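Local coordinates for protein endosialidase (PDB 4HIZ) that cleaves polymers of sialic acid at internal linkages, probably both alpha-2,8 and alpha-2,9, as the endosialidase of bacteriophage phi92, at residues W85-K89 / T292-T296; Y281-D286 / D313-R318; R317-Y323 / T335-Q341. All coordinates share one frame; numbering follows the deposited sequence.

Contact 1: residues W85-K89 / T292-T296; sequences WTQDK and THSFT. With EDO (1,2-ethanediol), chain J.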
loop_
_atom_site.group_PDB
_atom_site.type_symbol
_atom_site.label_atom_id
_atom_site.label_comp_id
_atom_site.label_asym_id
_atom_site.label_seq_id
_atom_site.Cartn_x
_atom_site.Cartn_y
_atom_site.Cartn_z
ATOM N N TRP A 85 20.257 -8.463 -7.934
ATOM C CA TRP A 85 21.616 -8.741 -7.395
ATOM C C TRP A 85 21.691 -8.780 -5.861
ATOM O O TRP A 85 22.387 -7.940 -5.246
ATOM C CB TRP A 85 22.662 -7.714 -7.938
ATOM C CG TRP A 85 22.586 -7.565 -9.451
ATOM C CD1 TRP A 85 23.050 -8.444 -10.411
ATOM C CD2 TRP A 85 22.005 -6.463 -10.150
ATOM N NE1 TRP A 85 22.751 -7.946 -11.671
ATOM C CE2 TRP A 85 22.127 -6.729 -11.539
ATOM C CE3 TRP A 85 21.428 -5.252 -9.738
ATOM C CZ2 TRP A 85 21.620 -5.857 -12.523
ATOM C CZ3 TRP A 85 20.924 -4.374 -10.727
ATOM C CH2 TRP A 85 21.067 -4.669 -12.108
ATOM N N THR A 86 21.037 -9.761 -5.236
ATOM C CA THR A 86 21.432 -10.063 -3.851
ATOM C C THR A 86 22.862 -10.635 -3.825
ATOM O O THR A 86 23.494 -10.568 -2.777
ATOM C CB THR A 86 20.521 -11.087 -3.185
ATOM O OG1 THR A 86 20.616 -12.311 -3.919
ATOM C CG2 THR A 86 19.025 -10.576 -3.169
ATOM N N GLN A 87 23.366 -11.156 -4.954
ATOM C CA GLN A 87 24.720 -11.785 -4.959
ATOM C C GLN A 87 25.761 -10.837 -4.365
ATOM O O GLN A 87 25.750 -9.641 -4.671
ATOM C CB GLN A 87 25.157 -12.193 -6.389
ATOM C CG GLN A 87 25.242 -11.023 -7.323
ATOM C CD GLN A 87 25.721 -11.403 -8.746
ATOM O OE1 GLN A 87 25.361 -10.740 -9.717
ATOM N NE2 GLN A 87 26.556 -12.447 -8.857
ATOM N N ASP A 88 26.618 -11.331 -3.461
ATOM C CA ASP A 88 26.352 -12.464 -2.578
ATOM C C ASP A 88 26.456 -11.863 -1.171
ATOM O O ASP A 88 27.544 -11.874 -0.566
ATOM C CB ASP A 88 27.374 -13.599 -2.772
ATOM C CG ASP A 88 27.118 -14.781 -1.843
ATOM O OD1 ASP A 88 25.982 -14.883 -1.293
ATOM O OD2 ASP A 88 28.049 -15.614 -1.645
ATOM N N LYS A 89 25.346 -11.317 -0.680
ATOM C CA LYS A 89 25.338 -10.393 0.454
ATOM C C LYS A 89 24.407 -10.781 1.576
ATOM O O LYS A 89 24.382 -10.086 2.603
ATOM C CB LYS A 89 24.872 -8.985 -0.023
ATOM C CG LYS A 89 25.844 -8.343 -1.046
ATOM C CD LYS A 89 25.396 -6.927 -1.413
ATOM C CE LYS A 89 24.134 -6.962 -2.369
ATOM N NZ LYS A 89 24.549 -7.369 -3.818
ATOM N N THR A 292 34.255 -7.231 -6.725
ATOM C CA THR A 292 34.312 -7.906 -5.425
ATOM C C THR A 292 32.926 -8.510 -5.154
ATOM O O THR A 292 31.884 -7.908 -5.507
ATOM C CB THR A 292 34.718 -6.956 -4.279
ATOM O OG1 THR A 292 33.836 -5.834 -4.188
ATOM C CG2 THR A 292 36.172 -6.396 -4.502
ATOM N N HIS A 293 32.922 -9.684 -4.533
ATOM C CA HIS A 293 31.712 -10.520 -4.558
ATOM C C HIS A 293 31.815 -11.591 -3.501
ATOM O O HIS A 293 32.824 -12.322 -3.460
ATOM C CB HIS A 293 31.579 -11.146 -5.969
ATOM C CG HIS A 293 30.415 -12.089 -6.133
ATOM N ND1 HIS A 293 30.503 -13.434 -5.834
ATOM C CD2 HIS A 293 29.159 -11.895 -6.621
ATOM C CE1 HIS A 293 29.354 -14.029 -6.138
ATOM N NE2 HIS A 293 28.531 -13.118 -6.626
ATOM N N SER A 294 30.815 -11.661 -2.607
ATOM C CA SER A 294 30.758 -12.673 -1.542
ATOM C C SER A 294 31.653 -12.284 -0.351
ATOM O O SER A 294 32.613 -11.495 -0.481
ATOM C CB SER A 294 31.104 -14.092 -2.070
ATOM O OG SER A 294 30.569 -15.104 -1.226
ATOM N N PHE A 295 31.324 -12.851 0.793
ATOM C CA PHE A 295 31.949 -12.459 2.056
ATOM C C PHE A 295 31.858 -13.655 2.973
ATOM O O PHE A 295 30.796 -14.289 3.084
ATOM C CB PHE A 295 31.167 -11.273 2.667
ATOM C CG PHE A 295 31.684 -10.817 3.992
ATOM C CD1 PHE A 295 31.173 -11.362 5.163
ATOM C CD2 PHE A 295 32.661 -9.828 4.065
ATOM C CE1 PHE A 295 31.623 -10.912 6.435
ATOM C CE2 PHE A 295 33.136 -9.374 5.309
ATOM C CZ PHE A 295 32.612 -9.918 6.493
ATOM N N THR A 296 32.935 -13.969 3.696
ATOM C CA THR A 296 32.774 -14.974 4.750
ATOM C C THR A 296 33.770 -14.729 5.891
ATOM O O THR A 296 34.911 -14.289 5.684
ATOM C CB THR A 296 32.917 -16.422 4.186
ATOM O OG1 THR A 296 32.568 -17.380 5.191
ATOM C CG2 THR A 296 34.360 -16.699 3.727
HETATM C C1 EDO J . 28.924 -19.410 6.860
HETATM O O1 EDO J . 27.876 -18.465 7.120
HETATM C C2 EDO J . 30.294 -18.735 6.914
HETATM O O2 EDO J . 30.203 -17.336 6.550
HETATM O O HOH W 1 28.323 -13.879 1.236
#
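Gln87 and His293 meet with their flat groups almost perpendicular, amide and imidazole planes 87° apart. Gln87 NE2 gives a hydrogen to His293 NE2 at 3.1 Å, in a bond bent at the hydrogen and tilted from the ring plane, so the amide comes to the imidazole edge at a slant. His293 ND1, for its part, is hydrogen-bonded to the carbonyl oxygen of Pro350; Glu349 is the stronger partner of Gln87 NE2. Asp88 takes the ring face instead: its CB stands 4.2 Å from the His293 centroid, 23° off the normal, a CH-pi contact displaced toward the rim. With CG anti to the backbone N, the Asp88 carboxylate runs on to Ser294, whose OG donates to Asp88 OD2 over 2.6 Å, meeting it on the anti side and 33° out of the carboxylate plane. Lys353 forms a salt bridge with that same oxygen, while Ser476 binds Asp88 OD1, so both carboxylate oxygens of this buried acid are engaged. Asp88 O lies 3.5 Å from Ser294 CA in a CA-H...O contact; the peptide bond before Asp88 is cis. The contact places the loop between strands 82-84 and 91-93 against the outermost strand 291-297 of another propeller sheet, with strands 144-154, 347-355 and 473-480 packed around it.

Contact 2: residues Y281-D286 / D313-R318; sequences YSTNAD and DISPRR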
loop_
_atom_site.group_PDB
_atom_site.type_symbol
_atom_site.label_atom_id
_atom_site.label_comp_id
_atom_site.label_asym_id
_atom_site.label_seq_id
_atom_site.Cartn_x
_atom_site.Cartn_y
_atom_site.Cartn_z
ATOM N N TYR A 281 39.665 -1.150 -11.589
ATOM C CA TYR A 281 40.035 -1.503 -12.957
ATOM C C TYR A 281 41.505 -1.152 -13.196
ATOM O O TYR A 281 41.983 -0.123 -12.720
ATOM C CB TYR A 281 39.189 -0.707 -13.929
ATOM C CG TYR A 281 39.487 -1.066 -15.363
ATOM C CD1 TYR A 281 38.879 -2.167 -15.941
ATOM C CD2 TYR A 281 40.390 -0.319 -16.124
ATOM C CE1 TYR A 281 39.127 -2.516 -17.272
ATOM C CE2 TYR A 281 40.650 -0.662 -17.443
ATOM C CZ TYR A 281 40.014 -1.759 -18.002
ATOM O OH TYR A 281 40.254 -2.109 -19.313
ATOM N N SER A 282 42.184 -2.014 -13.953
ATOM C CA SER A 282 43.569 -1.751 -14.372
ATOM C C SER A 282 43.814 -2.561 -15.643
ATOM O O SER A 282 43.222 -3.626 -15.837
ATOM C CB SER A 282 44.526 -2.182 -13.265
ATOM O OG SER A 282 45.876 -2.014 -13.744
ATOM N N THR A 283 44.680 -2.074 -16.532
ATOM C CA THR A 283 45.084 -2.905 -17.654
ATOM C C THR A 283 46.170 -3.915 -17.263
ATOM O O THR A 283 46.532 -4.782 -18.060
ATOM C CB THR A 283 45.533 -2.062 -18.858
ATOM O OG1 THR A 283 46.529 -1.140 -18.425
ATOM C CG2 THR A 283 44.329 -1.287 -19.414
ATOM N N ASN A 284 46.658 -3.811 -16.023
ATOM C CA ASN A 284 47.550 -4.809 -15.432
ATOM C C ASN A 284 46.727 -5.963 -14.902
ATOM O O ASN A 284 46.018 -5.780 -13.907
ATOM C CB ASN A 284 48.295 -4.168 -14.274
ATOM C CG ASN A 284 49.350 -5.084 -13.657
ATOM O OD1 ASN A 284 49.274 -6.302 -13.766
ATOM N ND2 ASN A 284 50.337 -4.488 -12.979
ATOM N N ALA A 285 46.825 -7.138 -15.531
ATOM C CA ALA A 285 46.011 -8.298 -15.149
ATOM C C ALA A 285 46.195 -8.706 -13.677
ATOM O O ALA A 285 45.319 -9.342 -13.083
ATOM C CB ALA A 285 46.306 -9.493 -16.067
ATOM N N ASP A 286 47.340 -8.370 -13.097
ATOM C CA ASP A 286 47.607 -8.747 -11.727
ATOM C C ASP A 286 47.058 -7.758 -10.707
ATOM O O ASP A 286 47.071 -8.043 -9.495
ATOM C CB ASP A 286 49.124 -8.910 -11.510
ATOM C CG ASP A 286 49.682 -10.151 -12.170
ATOM O OD1 ASP A 286 49.013 -11.191 -12.198
ATOM O OD2 ASP A 286 50.850 -10.106 -12.613
ATOM N N ASP A 313 38.414 -8.838 -17.099
ATOM C CA ASP A 313 38.573 -7.773 -18.095
ATOM C C ASP A 313 39.857 -7.930 -18.899
ATOM O O ASP A 313 39.892 -7.632 -20.101
ATOM C CB ASP A 313 38.590 -6.386 -17.429
ATOM C CG ASP A 313 37.188 -5.886 -17.061
ATOM O OD1 ASP A 313 36.443 -5.488 -17.984
ATOM O OD2 ASP A 313 36.820 -5.868 -15.855
ATOM N N ILE A 314 40.910 -8.387 -18.227
ATOM C CA ILE A 314 42.236 -8.488 -18.865
ATOM C C ILE A 314 42.711 -9.942 -18.835
ATOM O O ILE A 314 42.746 -10.552 -17.779
ATOM C CB ILE A 314 43.285 -7.663 -18.081
ATOM C CG1 ILE A 314 42.766 -6.260 -17.722
ATOM C CG2 ILE A 314 44.620 -7.609 -18.849
ATOM C CD1 ILE A 314 42.415 -5.368 -18.915
ATOM N N SER A 315 43.059 -10.525 -19.976
ATOM C CA SER A 315 43.672 -11.847 -19.935
ATOM C C SER A 315 45.118 -11.650 -19.496
ATOM O O SER A 315 45.760 -10.725 -19.946
ATOM C CB SER A 315 43.674 -12.528 -21.302
ATOM O OG SER A 315 42.370 -12.923 -21.643
ATOM N N PRO A 316 45.635 -12.531 -18.638
ATOM C CA PRO A 316 45.007 -13.724 -18.052
ATOM C C PRO A 316 44.077 -13.350 -16.899
ATOM O O PRO A 316 44.394 -12.458 -16.119
ATOM C CB PRO A 316 46.211 -14.533 -17.547
ATOM C CG PRO A 316 47.231 -13.473 -17.207
ATOM C CD PRO A 316 47.053 -12.396 -18.256
ATOM N N ARG A 317 42.930 -14.020 -16.815
ATOM C CA ARG A 317 42.017 -13.779 -15.687
ATOM C C ARG A 317 42.663 -14.170 -14.364
ATOM O O ARG A 317 43.550 -15.039 -14.319
ATOM C CB ARG A 317 40.737 -14.600 -15.847
ATOM C CG ARG A 317 39.868 -14.139 -16.999
ATOM C CD ARG A 317 38.440 -14.612 -16.845
ATOM N NE ARG A 317 37.716 -14.173 -18.019
ATOM C CZ ARG A 317 36.417 -14.060 -18.081
ATOM N NH1 ARG A 317 35.690 -14.363 -17.011
ATOM N NH2 ARG A 317 35.856 -13.641 -19.210
ATOM N N ARG A 318 42.210 -13.540 -13.277
ATOM C CA ARG A 318 42.543 -13.995 -11.925
ATOM C C ARG A 318 41.236 -14.119 -11.156
ATOM O O ARG A 318 40.320 -13.333 -11.389
ATOM C CB ARG A 318 43.439 -13.001 -11.183
ATOM C CG ARG A 318 44.959 -13.147 -11.467
ATOM C CD ARG A 318 45.291 -12.542 -12.791
ATOM N NE ARG A 318 46.751 -12.592 -13.040
ATOM C CZ ARG A 318 47.368 -13.630 -13.588
ATOM N NH1 ARG A 318 46.648 -14.692 -13.947
ATOM N NH2 ARG A 318 48.696 -13.600 -13.793
#
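Asp286 and Arg318 supply the ionic part of this surface contact. Arg318 approaches side-on, and both its NE and its NH2 donate to the single oxygen Asp286 OD1; the NE distance to Asp286 OD1 is 2.8 Å. Carboxylate and guanidinium are nearly coplanar, 14° apart, and a bend at chi2 (78°) turns the arginine chain toward the aspartate. The apolar part centres on Ile314 and Ala285. Ala285 CB sits 3.8 Å from Ile314 CG2 and 3.7 Å from Pro316 CD, while Ile314 CG1 lies against the backbone at 3.3 Å from Ser282 O. Tyr281 closes the far end: its CE1 comes 3.9 Å from Asp313 CG, the carboxylate carbon lying at the ring edge, and its OH is equally near Ile314 CD1. Local polar bonds shape the 281-286 loop, where Ser282 OG accepts from Asn284 N in an ST turn and Asn284 OD1 from Asp286 N in an Asx turn. Outside the pair, Thr290 binds Asp313 OD2. Because two N-H groups converge on Asp286 OD1, the ion pair at the protein surface is directional and holds the guanidinium nearly in the carboxylate plane, beside a small aliphatic cluster.

Contact 3: residues R317-Y323 / T335-Q341; sequences RRLGILY and TRRTISQ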
loop_
_atom_site.group_PDB
_atom_site.type_symbol
_atom_site.label_atom_id
_atom_site.label_comp_id
_atom_site.label_asym_id
_atom_site.label_seq_id
_atom_site.Cartn_x
_atom_site.Cartn_y
_atom_site.Cartn_z
ATOM N N ARG A 317 42.930 -14.020 -16.815
ATOM C CA ARG A 317 42.017 -13.779 -15.687
ATOM C C ARG A 317 42.663 -14.170 -14.364
ATOM O O ARG A 317 43.550 -15.039 -14.319
ATOM C CB ARG A 317 40.737 -14.600 -15.847
ATOM C CG ARG A 317 39.868 -14.139 -16.999
ATOM C CD ARG A 317 38.440 -14.612 -16.845
ATOM N NE ARG A 317 37.716 -14.173 -18.019
ATOM C CZ ARG A 317 36.417 -14.060 -18.081
ATOM N NH1 ARG A 317 35.690 -14.363 -17.011
ATOM N NH2 ARG A 317 35.856 -13.641 -19.210
ATOM N N ARG A 318 42.210 -13.540 -13.277
ATOM C CA ARG A 318 42.543 -13.995 -11.925
ATOM C C ARG A 318 41.236 -14.119 -11.156
ATOM O O ARG A 318 40.320 -13.333 -11.389
ATOM C CB ARG A 318 43.439 -13.001 -11.183
ATOM C CG ARG A 318 44.959 -13.147 -11.467
ATOM C CD ARG A 318 45.291 -12.542 -12.791
ATOM N NE ARG A 318 46.751 -12.592 -13.040
ATOM C CZ ARG A 318 47.368 -13.630 -13.588
ATOM N NH1 ARG A 318 46.648 -14.692 -13.947
ATOM N NH2 ARG A 318 48.696 -13.600 -13.793
ATOM N N LEU A 319 41.140 -15.102 -10.272
ATOM C CA LEU A 319 39.928 -15.227 -9.453
ATOM C C LEU A 319 40.388 -15.745 -8.105
ATOM O O LEU A 319 41.257 -16.636 -8.029
ATOM C CB LEU A 319 39.002 -16.237 -10.120
ATOM C CG LEU A 319 37.653 -16.429 -9.405
ATOM C CD1 LEU A 319 36.509 -16.712 -10.428
ATOM C CD2 LEU A 319 37.699 -17.536 -8.343
ATOM N N GLY A 320 39.817 -15.214 -7.028
ATOM C CA GLY A 320 40.182 -15.771 -5.735
ATOM C C GLY A 320 39.570 -14.960 -4.628
ATOM O O GLY A 320 38.400 -14.532 -4.727
ATOM N N ILE A 321 40.358 -14.733 -3.573
ATOM C CA ILE A 321 39.854 -14.005 -2.416
ATOM C C ILE A 321 40.776 -12.859 -2.037
ATOM O O ILE A 321 41.978 -12.893 -2.306
ATOM C CB ILE A 321 39.665 -14.940 -1.205
ATOM C CG1 ILE A 321 41.021 -15.448 -0.649
ATOM C CG2 ILE A 321 38.715 -16.121 -1.595
ATOM C CD1 ILE A 321 40.852 -16.320 0.600
ATOM N N LEU A 322 40.201 -11.841 -1.414
ATOM C CA LEU A 322 40.981 -10.859 -0.674
ATOM C C LEU A 322 40.884 -11.287 0.780
ATOM O O LEU A 322 39.785 -11.293 1.370
ATOM C CB LEU A 322 40.401 -9.457 -0.853
ATOM C CG LEU A 322 40.190 -9.038 -2.330
ATOM C CD1 LEU A 322 39.644 -7.623 -2.369
ATOM C CD2 LEU A 322 41.507 -9.126 -3.161
ATOM N N TYR A 323 42.029 -11.626 1.372
ATOM C CA TYR A 323 42.059 -12.146 2.726
ATOM C C TYR A 323 42.509 -11.051 3.708
ATOM O O TYR A 323 43.601 -10.504 3.575
ATOM C CB TYR A 323 42.991 -13.377 2.786
ATOM C CG TYR A 323 43.278 -13.844 4.190
ATOM C CD1 TYR A 323 42.429 -14.703 4.849
ATOM C CD2 TYR A 323 44.415 -13.400 4.854
ATOM C CE1 TYR A 323 42.710 -15.106 6.151
ATOM C CE2 TYR A 323 44.691 -13.784 6.135
ATOM C CZ TYR A 323 43.851 -14.634 6.782
ATOM O OH TYR A 323 44.194 -14.996 8.086
ATOM N N THR A 335 45.449 -9.604 1.528
ATOM C CA THR A 335 46.294 -10.239 0.504
ATOM C C THR A 335 45.420 -10.971 -0.482
ATOM O O THR A 335 44.365 -11.492 -0.140
ATOM C CB THR A 335 47.287 -11.267 1.074
ATOM O OG1 THR A 335 46.576 -12.170 1.933
ATOM C CG2 THR A 335 48.422 -10.581 1.829
ATOM N N ARG A 336 45.864 -10.995 -1.738
ATOM C CA ARG A 336 45.139 -11.694 -2.793
ATOM C C ARG A 336 45.602 -13.142 -2.820
ATOM O O ARG A 336 46.828 -13.425 -2.897
ATOM C CB ARG A 336 45.422 -11.048 -4.144
ATOM C CG ARG A 336 45.035 -9.580 -4.232
ATOM C CD ARG A 336 45.152 -9.099 -5.683
ATOM N NE ARG A 336 44.944 -7.656 -5.763
ATOM C CZ ARG A 336 44.412 -7.043 -6.806
ATOM N NH1 ARG A 336 44.045 -7.753 -7.867
ATOM N NH2 ARG A 336 44.278 -5.718 -6.792
ATOM N N ARG A 337 44.655 -14.065 -2.751
ATOM C CA ARG A 337 44.951 -15.493 -2.841
ATOM C C ARG A 337 44.124 -16.092 -3.957
ATOM O O ARG A 337 42.883 -16.085 -3.878
ATOM C CB ARG A 337 44.657 -16.166 -1.500
ATOM C CG ARG A 337 45.615 -15.645 -0.380
ATOM C CD ARG A 337 45.255 -16.133 0.991
ATOM N NE ARG A 337 46.227 -15.591 1.957
ATOM C CZ ARG A 337 46.309 -15.948 3.224
ATOM N NH1 ARG A 337 45.496 -16.866 3.703
ATOM N NH2 ARG A 337 47.243 -15.404 3.999
ATOM N N THR A 338 44.778 -16.584 -4.997
ATOM C CA THR A 338 44.033 -16.970 -6.216
ATOM C C THR A 338 43.935 -18.477 -6.403
ATOM O O THR A 338 44.763 -19.248 -5.877
ATOM C CB THR A 338 44.683 -16.375 -7.492
ATOM O OG1 THR A 338 46.046 -16.797 -7.582
ATOM C CG2 THR A 338 44.635 -14.843 -7.452
ATOM N N ILE A 339 42.918 -18.894 -7.152
ATOM C CA ILE A 339 42.833 -20.278 -7.586
ATOM C C ILE A 339 43.674 -20.429 -8.859
ATOM O O ILE A 339 44.123 -19.434 -9.451
ATOM C CB ILE A 339 41.361 -20.706 -7.831
ATOM C CG1 ILE A 339 40.748 -19.977 -9.046
ATOM C CG2 ILE A 339 40.544 -20.471 -6.564
ATOM C CD1 ILE A 339 39.349 -20.555 -9.439
ATOM N N SER A 340 43.921 -21.666 -9.260
ATOM C CA SER A 340 44.767 -21.973 -10.416
ATOM C C SER A 340 44.208 -21.400 -11.713
ATOM O O SER A 340 42.980 -21.313 -11.874
ATOM C CB SER A 340 44.890 -23.492 -10.557
ATOM O OG SER A 340 45.443 -24.079 -9.383
ATOM N N GLN A 341 45.088 -21.087 -12.662
ATOM C CA GLN A 341 44.670 -20.499 -13.922
ATOM C C GLN A 341 43.655 -21.383 -14.653
ATOM O O GLN A 341 42.703 -20.879 -15.276
ATOM C CB GLN A 341 45.910 -20.279 -14.809
ATOM C CG GLN A 341 45.592 -19.379 -15.998
ATOM C CD GLN A 341 45.299 -17.982 -15.522
ATOM O OE1 GLN A 341 46.160 -17.342 -14.899
ATOM N NE2 GLN A 341 44.087 -17.498 -15.782
HETATM O O HOH W 2 43.450 -16.962 -10.564
HETATM O O HOH W 3 46.204 -10.593 4.969
#
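Tyr323 and Arg337 lie flat on one another, ring and guanidinium planes only 10° apart and centres separated by 4.0 Å. Over the tyrosine ring comes Arg337 NH1, near its centre, while Arg337 CZ is 26° off the ring normal, a cation-pi stack; in the modelled conformer, one of two, Thr335 OG1 stands at the ring edge. A chain extended from CG to NE carries the Arg337 guanidinium diagonally across to the neighbouring strand, over the ring of Tyr323, and its NH1 finds a further acceptor in Leu381 O. The amide of Gln341 lies at the edge of the Arg318 guanidinium, the two nearly coplanar, but the bond from Arg318 NH1 to Gln341 OE1 is weak, and the salt bridge of Arg318 to Asp286 is the stronger hold. Gln341 NE2 binds Arg317 O more firmly, 2.9 Å and 161° at the hydrogen; it reaches that oxygen from the face opposite Arg318 NH1.

Between these ends runs an antiparallel beta hairpin, strands 318-324 and 335-338, the third and the edge strand of a four-stranded propeller blade. Ile321 with Arg337 and Tyr323 with Thr335 are hydrogen-bonded pairs, whereas Leu322 with Arg336 and Gly320 with Thr338 are non-hydrogen-bonded. At Gly320 the backbones close to 4.1 Å between its CA and Thr338 CA, and Gly320 CA also makes a CA-H...O contact to Arg337 O.

Side chains of Ile321, Tyr323, Thr335 and Arg337 share one face; on the other, Leu322 CD2 packs alongside Arg336 CG at 3.7 Å. Beyond the paired residues, Ile339 N still donates to Leu319 O, and Leu319 CD2 touches Ile339 CD1 at 3.6 Å. Both apolar chains also meet Thr363 of strand 358-365 in the next blade.

In the fold
From the N terminus, the chain first passes 85-89, which contact 1 joins to 292-296 across some two hundred residues, tying an early propeller loop to the first strand of the 291-338 sheet. Contact 2 opens at 281-286, inside that span, and closes at 313-318, beyond it, so contacts 1 and 2 cross; it links the loop entering this sheet with the turn between its second and third strands. Contact 3 follows in series as the hairpin of the last two strands, sharing Arg317 and Arg318 with contact 2. Thr292 CG2 touches Leu322 CD1, joining contacts 1 and 3, whereas contacts 1 and 2 stay about 9 Å apart at their nearest atoms.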